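Local coordinates for protein dihydrodipicolinate synthase (Bacillus anthracis, PDB 1XKY) that probably catalyses the condensation of pyruvate with aspartate semialdehyde in lysine biosynthesis by the diaminopimelate pathway, at residues A86-N91 with D109-V114; A95-T100 with K131-S136; L113-Y118 with S150-S155. One frame throughout, in Å; residues are numbered along the deposited sequence.

Contact 1 (A86-N91 with D109-V114)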
# COMPACT_ATOMS: atom_id res chain seq x y z
N ALA A 86 -19.55 22.14 -13.57
CA ALA A 86 -18.28 22.87 -13.44
C ALA A 86 -17.45 22.38 -12.25
O ALA A 86 -17.97 22.20 -11.15
CB ALA A 86 -18.55 24.35 -13.30
N GLY A 87 -16.16 22.18 -12.47
CA GLY A 87 -15.26 21.69 -11.43
C GLY A 87 -14.77 22.81 -10.53
O GLY A 87 -13.64 23.27 -10.67
N THR A 88 -15.61 23.23 -9.59
CA THR A 88 -15.35 24.46 -8.83
C THR A 88 -14.64 24.23 -7.48
O THR A 88 -14.09 25.17 -6.89
CB THR A 88 -16.65 25.24 -8.58
OG1 THR A 88 -17.56 24.44 -7.83
CG2 THR A 88 -17.29 25.66 -9.88
N GLY A 89 -14.63 22.98 -7.02
CA GLY A 89 -14.02 22.64 -5.73
C GLY A 89 -12.51 22.55 -5.77
O GLY A 89 -11.94 21.90 -6.65
N SER A 90 -11.86 23.21 -4.82
CA SER A 90 -10.42 23.07 -4.60
C SER A 90 -10.18 22.59 -3.16
O SER A 90 -11.11 22.12 -2.50
CB SER A 90 -9.70 24.39 -4.91
OG SER A 90 -10.07 25.44 -4.03
N ASN A 91 -8.94 22.70 -2.69
CA ASN A 91 -8.59 22.38 -1.31
C ASN A 91 -8.66 23.58 -0.35
O ASN A 91 -8.19 23.50 0.79
CB ASN A 91 -7.21 21.70 -1.26
CG ASN A 91 -6.06 22.61 -1.67
OD1 ASN A 91 -4.89 22.21 -1.59
ND2 ASN A 91 -6.37 23.83 -2.11
N ASP A 109 -25.11 24.00 -14.76
CA ASP A 109 -26.25 23.28 -14.20
C ASP A 109 -25.96 22.62 -12.85
O ASP A 109 -26.89 22.28 -12.11
CB ASP A 109 -26.72 22.24 -15.21
CG ASP A 109 -27.13 22.87 -16.53
OD1 ASP A 109 -26.39 22.72 -17.52
OD2 ASP A 109 -28.18 23.56 -16.55
N ALA A 110 -24.68 22.44 -12.55
CA ALA A 110 -24.24 21.79 -11.34
C ALA A 110 -22.77 22.06 -11.14
O ALA A 110 -22.09 22.57 -12.05
CB ALA A 110 -24.48 20.28 -11.43
N VAL A 111 -22.26 21.71 -9.96
CA VAL A 111 -20.83 21.81 -9.71
C VAL A 111 -20.27 20.48 -9.18
O VAL A 111 -20.99 19.73 -8.52
CB VAL A 111 -20.47 22.99 -8.77
CG1 VAL A 111 -20.85 24.31 -9.40
CG2 VAL A 111 -21.14 22.83 -7.40
N MET A 112 -19.01 20.22 -9.50
CA MET A 112 -18.26 19.07 -9.00
C MET A 112 -17.31 19.57 -7.92
O MET A 112 -16.54 20.51 -8.16
CB MET A 112 -17.46 18.42 -10.14
CG MET A 112 -16.67 17.17 -9.74
SD MET A 112 -17.67 15.67 -9.76
CE MET A 112 -17.57 15.20 -11.48
N LEU A 113 -17.34 18.91 -6.76
CA LEU A 113 -16.49 19.26 -5.62
C LEU A 113 -15.60 18.07 -5.22
O LEU A 113 -16.09 17.07 -4.68
CB LEU A 113 -17.36 19.69 -4.43
CG LEU A 113 -18.35 20.84 -4.67
CD1 LEU A 113 -19.10 21.15 -3.38
CD2 LEU A 113 -17.66 22.09 -5.18
N VAL A 114 -14.31 18.20 -5.49
CA VAL A 114 -13.33 17.16 -5.18
C VAL A 114 -12.95 17.15 -3.69
O VAL A 114 -12.93 18.19 -3.04
CB VAL A 114 -12.06 17.32 -6.08
CG1 VAL A 114 -11.20 18.51 -5.64
CG2 VAL A 114 -11.26 16.03 -6.13
O HOH W 1 -13.70 20.04 -7.65
O HOH W 2 -13.52 20.78 -3.17
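T88 carries OG1 between its backbone N and carbonyl carbon (chi1 60°), which lays the hydroxyl against V111, whose own chi1 of -63° sets CG1 beside its backbone N. The two side chains meet nearly at right angles, with T88 OG1 3.4 Å from V111 CB, while T88 CG2 rests on V111 CG1. L113 comes in beside V111, its CD2 3.5 Å from T88 OG1. The polar need of that hydroxyl is met outside the pair, by T100 OG1 on helix 93-105.

Neighbouring parallel strands 84-87 and 110-114 of the TIM barrel join beside this cluster. A86 N donates to A110 O at 3.0 Å, and M112 N returns a bond to A86 O at 2.8 Å, nearly straight at hydrogen (168°). G87 then centres an inverse gamma turn, after which regular pairing gives way to weak bonds from T88 N and G89 N, both to M112 O.

Water 1 continues the connection, donating to G89 O at 2.7 Å and to M112 O, and accepting from V114 N at 2.9 Å. Water 2 similarly joins S90 O to V114 O. This chemistry implies that the beta-alpha-beta unit is directly bonded along its strands, whereas at their C-terminal ends solvent satisfies the backbone groups that part from one another.

Contact 2 (A95-T100 with K131-S136)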
# COMPACT_ATOMS: atom_id res chain seq x y z
N ALA A 95 -12.11 29.86 -1.31
CA ALA A 95 -11.93 29.99 -2.75
C ALA A 95 -12.96 29.16 -3.51
O ALA A 95 -13.46 29.60 -4.55
CB ALA A 95 -10.51 29.59 -3.16
N SER A 96 -13.30 27.99 -2.98
CA SER A 96 -14.27 27.09 -3.61
C SER A 96 -15.67 27.71 -3.65
O SER A 96 -16.38 27.59 -4.65
CB SER A 96 -14.30 25.73 -2.91
OG SER A 96 -13.05 25.06 -3.02
N ILE A 97 -16.06 28.37 -2.56
CA ILE A 97 -17.31 29.15 -2.52
C ILE A 97 -17.29 30.27 -3.58
O ILE A 97 -18.24 30.42 -4.34
CB ILE A 97 -17.57 29.72 -1.11
CG1 ILE A 97 -18.01 28.58 -0.17
CG2 ILE A 97 -18.63 30.83 -1.15
CD1 ILE A 97 -17.95 28.91 1.31
N ASP A 98 -16.21 31.04 -3.64
CA ASP A 98 -16.10 32.10 -4.64
C ASP A 98 -16.31 31.56 -6.06
O ASP A 98 -17.15 32.07 -6.81
CB ASP A 98 -14.75 32.80 -4.57
CG ASP A 98 -14.70 34.03 -5.46
OD1 ASP A 98 -15.42 35.01 -5.17
OD2 ASP A 98 -13.94 34.02 -6.46
N LEU A 99 -15.54 30.54 -6.44
CA LEU A 99 -15.61 30.01 -7.81
C LEU A 99 -16.98 29.37 -8.09
O LEU A 99 -17.48 29.42 -9.21
CB LEU A 99 -14.48 29.00 -8.06
CG LEU A 99 -14.31 28.47 -9.49
CD1 LEU A 99 -14.09 29.61 -10.49
CD2 LEU A 99 -13.16 27.51 -9.53
N THR A 100 -17.58 28.79 -7.06
CA THR A 100 -18.90 28.18 -7.19
C THR A 100 -19.95 29.25 -7.53
O THR A 100 -20.80 29.02 -8.40
CB THR A 100 -19.26 27.37 -5.92
OG1 THR A 100 -18.35 26.26 -5.81
CG2 THR A 100 -20.68 26.85 -5.97
N LYS A 131 -20.36 20.90 2.93
CA LYS A 131 -21.57 21.54 3.44
C LYS A 131 -21.58 23.04 3.18
O LYS A 131 -22.58 23.59 2.70
CB LYS A 131 -21.74 21.25 4.94
CG LYS A 131 -22.97 21.89 5.59
CD LYS A 131 -23.18 21.34 6.98
CE LYS A 131 -24.44 21.90 7.63
NZ LYS A 131 -24.23 23.30 8.06
N ALA A 132 -20.47 23.71 3.49
CA ALA A 132 -20.35 25.16 3.30
C ALA A 132 -20.44 25.58 1.83
O ALA A 132 -21.05 26.60 1.51
CB ALA A 132 -19.05 25.67 3.91
N ILE A 133 -19.81 24.82 0.93
CA ILE A 133 -19.85 25.14 -0.50
C ILE A 133 -21.26 24.92 -1.02
O ILE A 133 -21.81 25.78 -1.70
CB ILE A 133 -18.82 24.31 -1.32
CG1 ILE A 133 -17.40 24.56 -0.82
CG2 ILE A 133 -18.92 24.66 -2.83
CD1 ILE A 133 -16.44 23.44 -1.17
N ALA A 134 -21.85 23.77 -0.68
CA ALA A 134 -23.21 23.43 -1.11
C ALA A 134 -24.24 24.49 -0.67
O ALA A 134 -25.11 24.87 -1.45
CB ALA A 134 -23.61 22.06 -0.59
N GLU A 135 -24.10 24.95 0.57
CA GLU A 135 -24.95 26.02 1.13
C GLU A 135 -24.88 27.34 0.36
O GLU A 135 -25.80 28.14 0.41
CB GLU A 135 -24.57 26.30 2.58
CG GLU A 135 -25.22 25.37 3.57
CD GLU A 135 -24.75 25.56 5.00
OE1 GLU A 135 -23.78 26.33 5.23
OE2 GLU A 135 -25.35 24.92 5.89
N SER A 136 -23.76 27.55 -0.32
CA SER A 136 -23.49 28.80 -1.00
C SER A 136 -24.14 28.87 -2.39
O SER A 136 -24.12 29.92 -3.02
CB SER A 136 -21.97 29.00 -1.11
OG SER A 136 -21.44 28.26 -2.20
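I97 and I133 mark the centre of a seam between helices 93-105 and 123-135, consecutive members of the helical layer around the TIM barrel. Their segments run nearly parallel: the axes approach to 9.1 Å and cross at -23°, and the nearest CA atoms across the seam are those of I97 and I133.

Apolar packing carries the contact, as no hydrogen bond spans the two segments. I97 lies along the facing helix, with CG1 3.9 Å from I133 CA and CD1 touching A132, over its carbonyl and near its CB. The CG2 branch of I97, anti to the backbone N, points instead to S136 and comes within 3.8 Å of S136 CB. I133 answers with both of its branches: CD1 reaches 3.6 Å from S96 CB, and CG2 lies 3.4 Å from T100 OG1 where the T100 and I133 side chains cross at about a right angle.

Polar bonding is confined to each side of the seam. S96 O accepts both T100 N and T100 OG1, which arrive from opposite faces of its carbonyl plane; the hydroxyl bond is 2.6 Å long and ties T100 back onto its own helix. The S96 hydroxyl turns to S90 N in the loop after strand 84-87, linking this helix to the barrel. On the other helix K131 and E135 form a salt bridge one turn apart, clear of the packed face.

The S136 hydroxyl is also held within its own segment. I133 O takes S136 N together with S136 OG, the latter at 2.6 Å and in the carbonyl plane, on a lone pair of the oxygen.

Contact 3 (L113-Y118 with S150-S155)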
# COMPACT_ATOMS: atom_id res chain seq x y z
N LEU A 113 -17.34 18.91 -6.76
CA LEU A 113 -16.49 19.26 -5.62
C LEU A 113 -15.60 18.07 -5.22
O LEU A 113 -16.09 17.07 -4.68
CB LEU A 113 -17.36 19.69 -4.43
CG LEU A 113 -18.35 20.84 -4.67
CD1 LEU A 113 -19.10 21.15 -3.38
CD2 LEU A 113 -17.66 22.09 -5.18
N VAL A 114 -14.31 18.20 -5.49
CA VAL A 114 -13.33 17.16 -5.18
C VAL A 114 -12.95 17.15 -3.69
O VAL A 114 -12.93 18.19 -3.04
CB VAL A 114 -12.06 17.32 -6.08
CG1 VAL A 114 -11.20 18.51 -5.64
CG2 VAL A 114 -11.26 16.03 -6.13
N ALA A 115 -12.66 15.97 -3.15
CA ALA A 115 -12.00 15.86 -1.85
C ALA A 115 -10.73 16.71 -1.87
O ALA A 115 -9.88 16.53 -2.75
CB ALA A 115 -11.66 14.40 -1.54
N PRO A 116 -10.60 17.68 -0.94
CA PRO A 116 -9.37 18.48 -0.89
C PRO A 116 -8.10 17.64 -0.93
O PRO A 116 -7.94 16.70 -0.14
CB PRO A 116 -9.50 19.21 0.45
CG PRO A 116 -10.95 19.41 0.60
CD PRO A 116 -11.56 18.12 0.08
N TYR A 117 -7.24 18.01 -1.86
CA TYR A 117 -5.93 17.40 -2.06
C TYR A 117 -4.87 18.18 -1.28
O TYR A 117 -5.09 19.32 -0.90
CB TYR A 117 -5.56 17.44 -3.56
CG TYR A 117 -5.94 18.76 -4.20
CD1 TYR A 117 -7.17 18.91 -4.83
CD2 TYR A 117 -5.09 19.86 -4.14
CE1 TYR A 117 -7.54 20.13 -5.39
CE2 TYR A 117 -5.45 21.08 -4.70
CZ TYR A 117 -6.68 21.20 -5.32
OH TYR A 117 -7.04 22.39 -5.88
N TYR A 118 -3.72 17.54 -1.07
CA TYR A 118 -2.54 18.17 -0.48
C TYR A 118 -2.62 18.42 1.03
O TYR A 118 -1.70 18.02 1.75
CB TYR A 118 -2.15 19.46 -1.25
CG TYR A 118 -0.79 20.02 -0.89
CD1 TYR A 118 0.37 19.22 -0.96
CD2 TYR A 118 -0.65 21.35 -0.50
CE1 TYR A 118 1.62 19.75 -0.63
CE2 TYR A 118 0.60 21.88 -0.17
CZ TYR A 118 1.73 21.07 -0.23
OH TYR A 118 2.95 21.61 0.08
N SER A 150 -5.99 12.71 -4.17
CA SER A 150 -6.12 13.52 -2.97
C SER A 150 -5.65 12.82 -1.70
O SER A 150 -5.60 13.46 -0.66
CB SER A 150 -7.56 13.98 -2.79
OG SER A 150 -7.91 14.90 -3.81
N ILE A 151 -5.33 11.52 -1.80
CA ILE A 151 -4.86 10.68 -0.68
C ILE A 151 -6.00 10.26 0.25
O ILE A 151 -6.25 9.06 0.44
CB ILE A 151 -3.71 11.35 0.12
CG1 ILE A 151 -2.60 11.77 -0.87
CG2 ILE A 151 -3.24 10.45 1.27
CD1 ILE A 151 -1.23 11.37 -0.53
N VAL A 152 -6.69 11.24 0.82
CA VAL A 152 -7.83 10.98 1.69
C VAL A 152 -8.99 10.37 0.91
O VAL A 152 -9.12 10.58 -0.30
CB VAL A 152 -8.31 12.26 2.39
CG1 VAL A 152 -7.23 12.80 3.31
CG2 VAL A 152 -8.72 13.31 1.37
N GLN A 153 -9.84 9.62 1.60
CA GLN A 153 -11.13 9.22 1.06
C GLN A 153 -12.27 9.92 1.80
O GLN A 153 -12.18 10.18 3.00
CB GLN A 153 -11.31 7.70 1.15
CG GLN A 153 -10.71 7.08 2.40
CD GLN A 153 -11.70 6.99 3.54
OE1 GLN A 153 -12.78 6.40 3.39
NE2 GLN A 153 -11.35 7.56 4.68
N ILE A 154 -13.34 10.23 1.07
CA ILE A 154 -14.64 10.46 1.67
C ILE A 154 -15.28 9.14 2.11
O ILE A 154 -15.78 8.38 1.28
CB ILE A 154 -15.57 11.20 0.70
CG1 ILE A 154 -14.77 12.19 -0.15
CG2 ILE A 154 -16.68 11.92 1.46
CD1 ILE A 154 -15.62 13.07 -1.04
N SER A 155 -15.27 8.88 3.41
CA SER A 155 -15.83 7.65 3.95
C SER A 155 -17.30 7.49 3.55
O SER A 155 -17.98 8.47 3.25
CB SER A 155 -15.70 7.62 5.47
OG SER A 155 -16.69 8.42 6.09
O HOH W 3 -5.65 15.80 0.88
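S150 OG donates to A115 O at 2.8 Å, and this bond ties the loop leaving strand 110-114 to the last residue of helix 147-150, which follows strand 141-145, at the C-terminal end of the TIM barrel, the end where enzymes of this fold carry their active sites. The hydroxyl stands anti to its own carbonyl carbon (chi1 -68°), and from there it meets the A115 carbonyl tilted 30° from the plane. The same OG lies 3.5 Å from Y117 CB, at the edge of the Y117 ring and near its plane.

A second bridge runs through solvent. Water 3 donates to P116 O at 2.7 Å and to S150 O at 2.8 Å, coupling the loop backbone to the end of helix 147-150. I151, with positive phi, then turns the chain out of that helix and brings V152 and I154 back towards A115 and P116.

The loop so held leads into the subunit interface. Y117 and Y118 each stack on the other's counterpart in the second subunit, where Y118 OH bonds to T55 OG1 and Y118 O accepts from R149 NH1, consistent with the tyrosine that in this family reaches across the dimer into the partner's active site. Within the chain, I154 is anchored through its backbone N to N145 OD1 and packs on F130.

V152 CG2 lies 3.8 Å from P116 O. The apolar pairs both centre on A115 CB, which meets V152 CG2 at 4.3 Å and I154 CG1 at 4.1 Å.

In the fold
All three contacts lie on consecutive units of one eight-stranded parallel barrel. Contact 1 pairs strands 84-87 and 110-114; contact 2, with its centre about 9 Å from that of contact 1, packs the helices that follow each of those strands, so their segments alternate along the chain. Contact 3 shares L113 and V114 with contact 1 and extends strand 110-114 into its loop, the two centres being about 13 Å apart. Contacts 2 and 3 are about 16 Å apart, joined by L113 CD1 packing on I133 CG2. Strand 110-114 thus connects the outer helix layer to the loops at the subunit interface, where contacts 1 and 3 both touch the second subunit.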